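Local coordinates for protein inactive dihydropteroate synthase 2 (Mycobacterium tuberculosis, PDB 2VP8) that seems to lack dihydropteroate synthase activity and probably has no role in folate metabolism, although it belongs to the dihydropteroate synthase family and probably can bind the inhibitor dapsone, at residues V129-C134 against P153-E158; L163-T168 against E202-A207. All blocks are in the same frame, centred on the assembly; numbering follows the deposited sequence.

Contact 1: V129-C134 against P153-E158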
ATOM      1  N   VAL B 129       6.434  20.441  30.354  1.00 36.61           N
ATOM      2  CA  VAL B 129       5.300  19.541  30.161  1.00 36.51           C
ATOM      3  C   VAL B 129       5.766  18.088  30.066  1.00 36.54           C
ATOM      4  O   VAL B 129       5.170  17.200  30.676  1.00 36.66           O
ATOM      5  CB  VAL B 129       4.470  19.932  28.916  1.00 36.48           C
ATOM      6  CG1 VAL B 129       3.250  19.051  28.788  1.00 36.67           C
ATOM      7  CG2 VAL B 129       4.037  21.382  28.996  1.00 36.31           C
ATOM      8  N   ALA B 130       6.838  17.861  29.314  1.00 36.51           N
ATOM      9  CA  ALA B 130       7.426  16.533  29.176  1.00 36.65           C
ATOM     10  C   ALA B 130       7.955  15.999  30.498  1.00 36.72           C
ATOM     11  O   ALA B 130       7.875  14.797  30.759  1.00 36.80           O
ATOM     12  CB  ALA B 130       8.531  16.547  28.138  1.00 36.63           C
ATOM     13  N   LYS B 131       8.489  16.899  31.323  1.00 36.87           N
ATOM     14  CA  LYS B 131       9.037  16.549  32.630  1.00 37.08           C
ATOM     15  C   LYS B 131       7.999  15.830  33.494  1.00 37.21           C
ATOM     16  O   LYS B 131       8.207  14.683  33.898  1.00 37.19           O
ATOM     17  CB  LYS B 131       9.566  17.799  33.342  1.00 37.09           C
ATOM     18  CG  LYS B 131      10.640  17.528  34.393  1.00 37.28           C
ATOM     19  CD  LYS B 131      11.079  18.803  35.108  1.00 37.23           C
ATOM     20  CE  LYS B 131      12.269  18.544  36.025  1.00 37.42           C
ATOM     21  NZ  LYS B 131      12.492  19.657  36.987  1.00 37.27           N
ATOM     22  N   ALA B 132       6.874  16.496  33.748  1.00 37.38           N
ATOM     23  CA  ALA B 132       5.817  15.941  34.590  1.00 37.59           C
ATOM     24  C   ALA B 132       5.163  14.717  33.962  1.00 37.87           C
ATOM     25  O   ALA B 132       4.699  13.824  34.675  1.00 38.08           O
ATOM     26  CB  ALA B 132       4.778  16.994  34.900  1.00 37.48           C
ATOM     27  N   ALA B 133       5.131  14.682  32.631  1.00 38.01           N
ATOM     28  CA  ALA B 133       4.512  13.583  31.896  1.00 38.14           C
ATOM     29  C   ALA B 133       5.320  12.298  32.035  1.00 38.26           C
ATOM     30  O   ALA B 133       4.751  11.221  32.214  1.00 38.31           O
ATOM     31  CB  ALA B 133       4.335  13.951  30.441  1.00 38.09           C
ATOM     32  N   CYS B 134       6.643  12.420  31.957  1.00 38.28           N
ATOM     33  CA  CYS B 134       7.540  11.296  32.202  1.00 38.40           C
ATOM     34  C   CYS B 134       7.420  10.802  33.640  1.00 38.38           C
ATOM     35  O   CYS B 134       7.426   9.595  33.891  1.00 38.51           O
ATOM     36  CB  CYS B 134       8.983  11.686  31.899  1.00 38.26           C
ATOM     37  SG  CYS B 134       9.315  11.858  30.143  1.00 38.84           S
ATOM     38  N   PRO B 153      15.978  17.278  25.090  1.00 40.36           N
ATOM     39  CA  PRO B 153      16.766  16.046  25.216  1.00 40.22           C
ATOM     40  C   PRO B 153      17.264  15.804  26.643  1.00 40.04           C
ATOM     41  O   PRO B 153      17.297  14.657  27.089  1.00 39.86           O
ATOM     42  CB  PRO B 153      17.947  16.285  24.266  1.00 40.32           C
ATOM     43  CG  PRO B 153      17.460  17.311  23.305  1.00 40.38           C
ATOM     44  CD  PRO B 153      16.588  18.207  24.121  1.00 40.45           C
ATOM     45  N   GLU B 154      17.636  16.877  27.342  1.00 40.02           N
ATOM     46  CA  GLU B 154      18.023  16.794  28.753  1.00 40.07           C
ATOM     47  C   GLU B 154      16.948  16.088  29.578  1.00 39.82           C
ATOM     48  O   GLU B 154      17.259  15.213  30.386  1.00 39.90           O
ATOM     49  CB  GLU B 154      18.307  18.187  29.339  1.00 40.17           C
ATOM     50  CG  GLU B 154      19.737  18.413  29.841  1.00 41.03           C
ATOM     51  CD  GLU B 154      20.696  18.914  28.766  1.00 42.32           C
ATOM     52  OE1 GLU B 154      20.944  18.140  27.775  1.00 43.42           O
ATOM     53  OE2 GLU B 154      21.226  20.074  28.924  1.00 42.52           O
ATOM     54  N   VAL B 155      15.690  16.462  29.352  1.00 39.52           N
ATOM     55  CA  VAL B 155      14.557  15.892  30.081  1.00 39.18           C
ATOM     56  C   VAL B 155      14.449  14.381  29.858  1.00 39.19           C
ATOM     57  O   VAL B 155      14.348  13.615  30.818  1.00 39.36           O
ATOM     58  CB  VAL B 155      13.225  16.583  29.700  1.00 39.20           C
ATOM     59  CG1 VAL B 155      12.055  15.988  30.488  1.00 39.28           C
ATOM     60  CG2 VAL B 155      13.310  18.082  29.923  1.00 38.55           C
ATOM     61  N   ALA B 156      14.479  13.962  28.594  1.00 38.96           N
ATOM     62  CA  ALA B 156      14.437  12.543  28.241  1.00 38.83           C
ATOM     63  C   ALA B 156      15.557  11.764  28.915  1.00 38.83           C
ATOM     64  O   ALA B 156      15.339  10.659  29.409  1.00 38.90           O
ATOM     65  CB  ALA B 156      14.511  12.371  26.733  1.00 38.85           C
ATOM     66  N   ALA B 157      16.748  12.359  28.932  1.00 38.80           N
ATOM     67  CA  ALA B 157      17.937  11.744  29.508  1.00 38.86           C
ATOM     68  C   ALA B 157      17.770  11.474  31.004  1.00 38.96           C
ATOM     69  O   ALA B 157      18.005  10.358  31.466  1.00 38.97           O
ATOM     70  CB  ALA B 157      19.151  12.628  29.254  1.00 38.85           C
ATOM     71  N   GLU B 158      17.355  12.501  31.744  1.00 39.04           N
ATOM     72  CA  GLU B 158      17.155  12.424  33.192  1.00 39.35           C
ATOM     73  C   GLU B 158      16.128  11.358  33.602  1.00 39.09           C
ATOM     74  O   GLU B 158      16.345  10.603  34.551  1.00 39.06           O
ATOM     75  CB  GLU B 158      16.746  13.802  33.725  1.00 39.27           C
ATOM     76  CG  GLU B 158      16.263  13.831  35.180  1.00 40.16           C
ATOM     77  CD  GLU B 158      15.973  15.247  35.676  1.00 40.32           C
ATOM     78  OE1 GLU B 158      15.970  16.183  34.786  1.00 41.69           O
ATOM     79  OE2 GLU B 158      15.752  15.424  36.955  1.00 40.80           O
TER

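Contact 2: L163-T168 against E202-A207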
ATOM      1  N   LEU B 163      13.001   9.621  22.900  1.00 38.76           N
ATOM      2  CA  LEU B 163      12.655  10.876  22.255  1.00 38.95           C
ATOM      3  C   LEU B 163      12.424  10.683  20.763  1.00 39.12           C
ATOM      4  O   LEU B 163      13.142   9.932  20.103  1.00 38.97           O
ATOM      5  CB  LEU B 163      13.748  11.928  22.498  1.00 39.01           C
ATOM      6  CG  LEU B 163      13.520  13.326  21.910  1.00 39.12           C
ATOM      7  CD1 LEU B 163      12.403  14.067  22.640  1.00 39.62           C
ATOM      8  CD2 LEU B 163      14.788  14.136  21.930  1.00 38.71           C
ATOM      9  N   VAL B 164      11.405  11.358  20.246  1.00 39.47           N
ATOM     10  CA  VAL B 164      11.174  11.406  18.815  1.00 40.01           C
ATOM     11  C   VAL B 164      11.877  12.640  18.260  1.00 40.29           C
ATOM     12  O   VAL B 164      11.608  13.768  18.684  1.00 40.53           O
ATOM     13  CB  VAL B 164       9.655  11.438  18.469  1.00 40.19           C
ATOM     14  CG1 VAL B 164       9.430  11.665  16.971  1.00 40.13           C
ATOM     15  CG2 VAL B 164       8.972  10.158  18.923  1.00 39.71           C
ATOM     16  N   CYS B 165      12.799  12.420  17.334  1.00 40.58           N
ATOM     17  CA  CYS B 165      13.441  13.523  16.635  1.00 40.95           C
ATOM     18  C   CYS B 165      12.723  13.744  15.320  1.00 40.91           C
ATOM     19  O   CYS B 165      12.842  12.943  14.391  1.00 41.08           O
ATOM     20  CB  CYS B 165      14.922  13.242  16.408  1.00 40.92           C
ATOM     21  SG  CYS B 165      15.840  13.094  17.945  1.00 42.15           S
ATOM     22  N   ALA B 166      11.961  14.828  15.258  1.00 40.93           N
ATOM     23  CA  ALA B 166      11.147  15.119  14.090  1.00 40.99           C
ATOM     24  C   ALA B 166      11.751  16.215  13.214  1.00 41.07           C
ATOM     25  O   ALA B 166      12.516  17.061  13.685  1.00 40.95           O
ATOM     26  CB  ALA B 166       9.733  15.485  14.513  1.00 40.80           C
ATOM     27  N   HIS B 167      11.401  16.174  11.933  1.00 41.32           N
ATOM     28  CA  HIS B 167      11.757  17.219  10.988  1.00 41.61           C
ATOM     29  C   HIS B 167      10.548  18.112  10.743  1.00 41.72           C
ATOM     30  O   HIS B 167       9.495  17.647  10.297  1.00 41.68           O
ATOM     31  CB  HIS B 167      12.248  16.612   9.674  1.00 41.59           C
ATOM     32  CG  HIS B 167      12.604  17.628   8.638  1.00 42.24           C
ATOM     33  ND1 HIS B 167      13.879  18.136   8.500  1.00 42.76           N
ATOM     34  CD2 HIS B 167      11.852  18.236   7.689  1.00 42.71           C
ATOM     35  CE1 HIS B 167      13.896  19.012   7.512  1.00 42.79           C
ATOM     36  NE2 HIS B 167      12.679  19.092   7.004  1.00 43.05           N
ATOM     37  N   THR B 168      10.721  19.396  11.042  1.00 41.99           N
ATOM     38  CA  THR B 168       9.667  20.401  10.913  1.00 42.02           C
ATOM     39  C   THR B 168       9.279  20.632   9.449  1.00 41.92           C
ATOM     40  O   THR B 168       8.451  19.911   8.895  1.00 41.75           O
ATOM     41  CB  THR B 168      10.097  21.741  11.577  1.00 42.13           C
ATOM     42  OG1 THR B 168       8.944  22.555  11.831  1.00 42.09           O
ATOM     43  CG2 THR B 168      11.111  22.509  10.701  1.00 42.09           C
ATOM     44  N   GLU B 202      21.637  12.257  17.028  1.00 38.47           N
ATOM     45  CA  GLU B 202      22.948  12.206  17.669  1.00 38.62           C
ATOM     46  C   GLU B 202      23.049  13.198  18.827  1.00 38.64           C
ATOM     47  O   GLU B 202      23.653  12.892  19.862  1.00 38.54           O
ATOM     48  CB  GLU B 202      24.073  12.442  16.652  1.00 38.78           C
ATOM     49  CG  GLU B 202      24.215  11.356  15.576  1.00 39.37           C
ATOM     50  CD  GLU B 202      24.787  10.035  16.088  1.00 40.12           C
ATOM     51  OE1 GLU B 202      25.120   9.927  17.284  1.00 40.92           O
ATOM     52  OE2 GLU B 202      24.907   9.091  15.281  1.00 40.75           O
ATOM     53  N   ARG B 203      22.452  14.377  18.649  1.00 38.67           N
ATOM     54  CA  ARG B 203      22.438  15.411  19.687  1.00 38.68           C
ATOM     55  C   ARG B 203      21.640  14.964  20.903  1.00 38.43           C
ATOM     56  O   ARG B 203      21.962  15.334  22.031  1.00 38.57           O
ATOM     57  CB  ARG B 203      21.891  16.735  19.144  1.00 38.81           C
ATOM     58  CG  ARG B 203      22.968  17.683  18.616  1.00 39.71           C
ATOM     59  CD  ARG B 203      22.505  18.437  17.369  1.00 41.49           C
ATOM     60  NE  ARG B 203      21.229  19.127  17.569  1.00 42.54           N
ATOM     61  CZ  ARG B 203      20.322  19.333  16.614  1.00 43.06           C
ATOM     62  NH1 ARG B 203      20.529  18.896  15.377  1.00 42.95           N
ATOM     63  NH2 ARG B 203      19.195  19.970  16.903  1.00 43.52           N
ATOM     64  N   ALA B 204      20.611  14.157  20.673  1.00 37.99           N
ATOM     65  CA  ALA B 204      19.860  13.568  21.772  1.00 37.86           C
ATOM     66  C   ALA B 204      20.688  12.510  22.497  1.00 37.74           C
ATOM     67  O   ALA B 204      20.773  12.525  23.737  1.00 38.02           O
ATOM     68  CB  ALA B 204      18.546  12.986  21.284  1.00 37.74           C
ATOM     69  N   VAL B 205      21.315  11.612  21.732  1.00 37.37           N
ATOM     70  CA  VAL B 205      22.112  10.529  22.318  1.00 37.05           C
ATOM     71  C   VAL B 205      23.264  11.064  23.163  1.00 37.06           C
ATOM     72  O   VAL B 205      23.512  10.560  24.263  1.00 37.20           O
ATOM     73  CB  VAL B 205      22.621   9.530  21.253  1.00 37.02           C
ATOM     74  CG1 VAL B 205      23.649   8.564  21.846  1.00 36.58           C
ATOM     75  CG2 VAL B 205      21.456   8.756  20.671  1.00 36.50           C
ATOM     76  N   ALA B 206      23.940  12.098  22.654  1.00 36.99           N
ATOM     77  CA  ALA B 206      25.063  12.736  23.356  1.00 36.79           C
ATOM     78  C   ALA B 206      24.609  13.490  24.617  1.00 36.76           C
ATOM     79  O   ALA B 206      25.404  13.705  25.550  1.00 36.92           O
ATOM     80  CB  ALA B 206      25.824  13.664  22.414  1.00 36.67           C
ATOM     81  N   ALA B 207      23.329  13.886  24.639  1.00 36.67           N
ATOM     82  CA  ALA B 207      22.719  14.525  25.817  1.00 36.63           C
ATOM     83  C   ALA B 207      22.430  13.507  26.945  1.00 36.56           C
ATOM     84  O   ALA B 207      22.208  13.891  28.113  1.00 36.62           O
ATOM     85  CB  ALA B 207      21.406  15.305  25.407  1.00 36.68           C
TER

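Contact 1: V129-C134 against P153-E158
Lys131 and Val155 mark where helices 127-136 and 152-159 come nearest over these two segments, with Lys131 CA 6.1 Å from Val155 CA, and the two segments run in broadly the same sense. Val155 carries the contact. Its CG1 methyl, placed anti to the valine's own backbone N (chi1 -179°), reaches across to the backbone of the other helix and lies 3.7 Å from Lys131 CA. The same methyl meets the small Ala130, whose CB is 4.3 Å from Val155 CG1, and Lys131 CB is 4.2 Å from Val155 CG1. Alanine suits this position because its lone methyl lets the valine come up to the main chain. Beyond CB the lysine is extended along the outer side of the interface, carrying its amine toward solvent and putting Lys131 NZ 5.3 Å from Glu158 OE2. On the inner side Ala130 and Cys134 rest on Ile141 of strand 140-142, so the apolar part of the contact faces the sheet. The two helices are successive members of the helical layer around a TIM barrel. Cohesion here is therefore mainly apolar, and the opposite charges on its outer side probably add only a modest, solvent-screened attraction.

Contact 2: L163-T168 against E202-A207
Ala204 turns its methyl toward two side chains of strand 162-166, and this small group is where helix 186-207 meets the strand within these segments. The backbones stay well apart, Leu163 CA lying 7.7 Å from Ala204 CA, so side chains have to bridge the gap. Leu163 does so with one branch: CG stands anti to the backbone N (chi1 -179°), and CD2 comes within 4.0 Å of Ala204 CB. Cys165, two residues on and so on the same face of the strand, brings its SG to 4.3 Å from Ala204 CB. The methyl is thus met by a leucine branch and a sulfur, all three residues being buried; a small residue on the helix suits a place where it faces two larger ones. Ala200, one turn earlier in the helix, also touches Cys165.

Strand and helix form the first two parts of a beta-alpha-beta crossover in a TIM barrel. The helix runs back, roughly antiparallel to the strand, and leads to the parallel neighbour 214-217, whose Leu215 hydrogen-bonds through its backbone to Leu163 and Cys165. Val164 points to the other face of the sheet, where it meets Leu140 and Asn142. The side chain of Cys165 lies about 10 Å from that of His220, a position probably characteristic of family members without synthase activity.

Away from Ala204 the contact thins out and the residues become polar. Glu202 is directed away from the strand, its OE1 making a long, weak ion pair with Arg211, and Arg203 lies at the exposed flank; charged residues suit this solvent-facing side, although Glu202 also packs on Trp244. At the far end of the strand segment, His167 leaves 202-207 behind and packs instead on Val193, Gln196 and Val197, earlier in the same helix.

Overall arrangement
The two contacts follow one another along the chain and lie in neighbouring parts of one barrel: contact 1 within the outer helical layer, contact 2 between that layer and the sheet. Contact 1 is only partly buried, mixing a hydrophobic inner side with charged groups at the surface; the three touching residues of contact 2 are all buried and essentially apolar. They share no helix or strand, but helix 152-159 runs almost directly into strand 162-166. That helix also lies against helix 186-207: Pro153 CB is 3.8 Å from Ala207 CB. Small alanines recur in both: the alanine is joined by valine and the base of a lysine in contact 1, and by leucine and cysteine in contact 2.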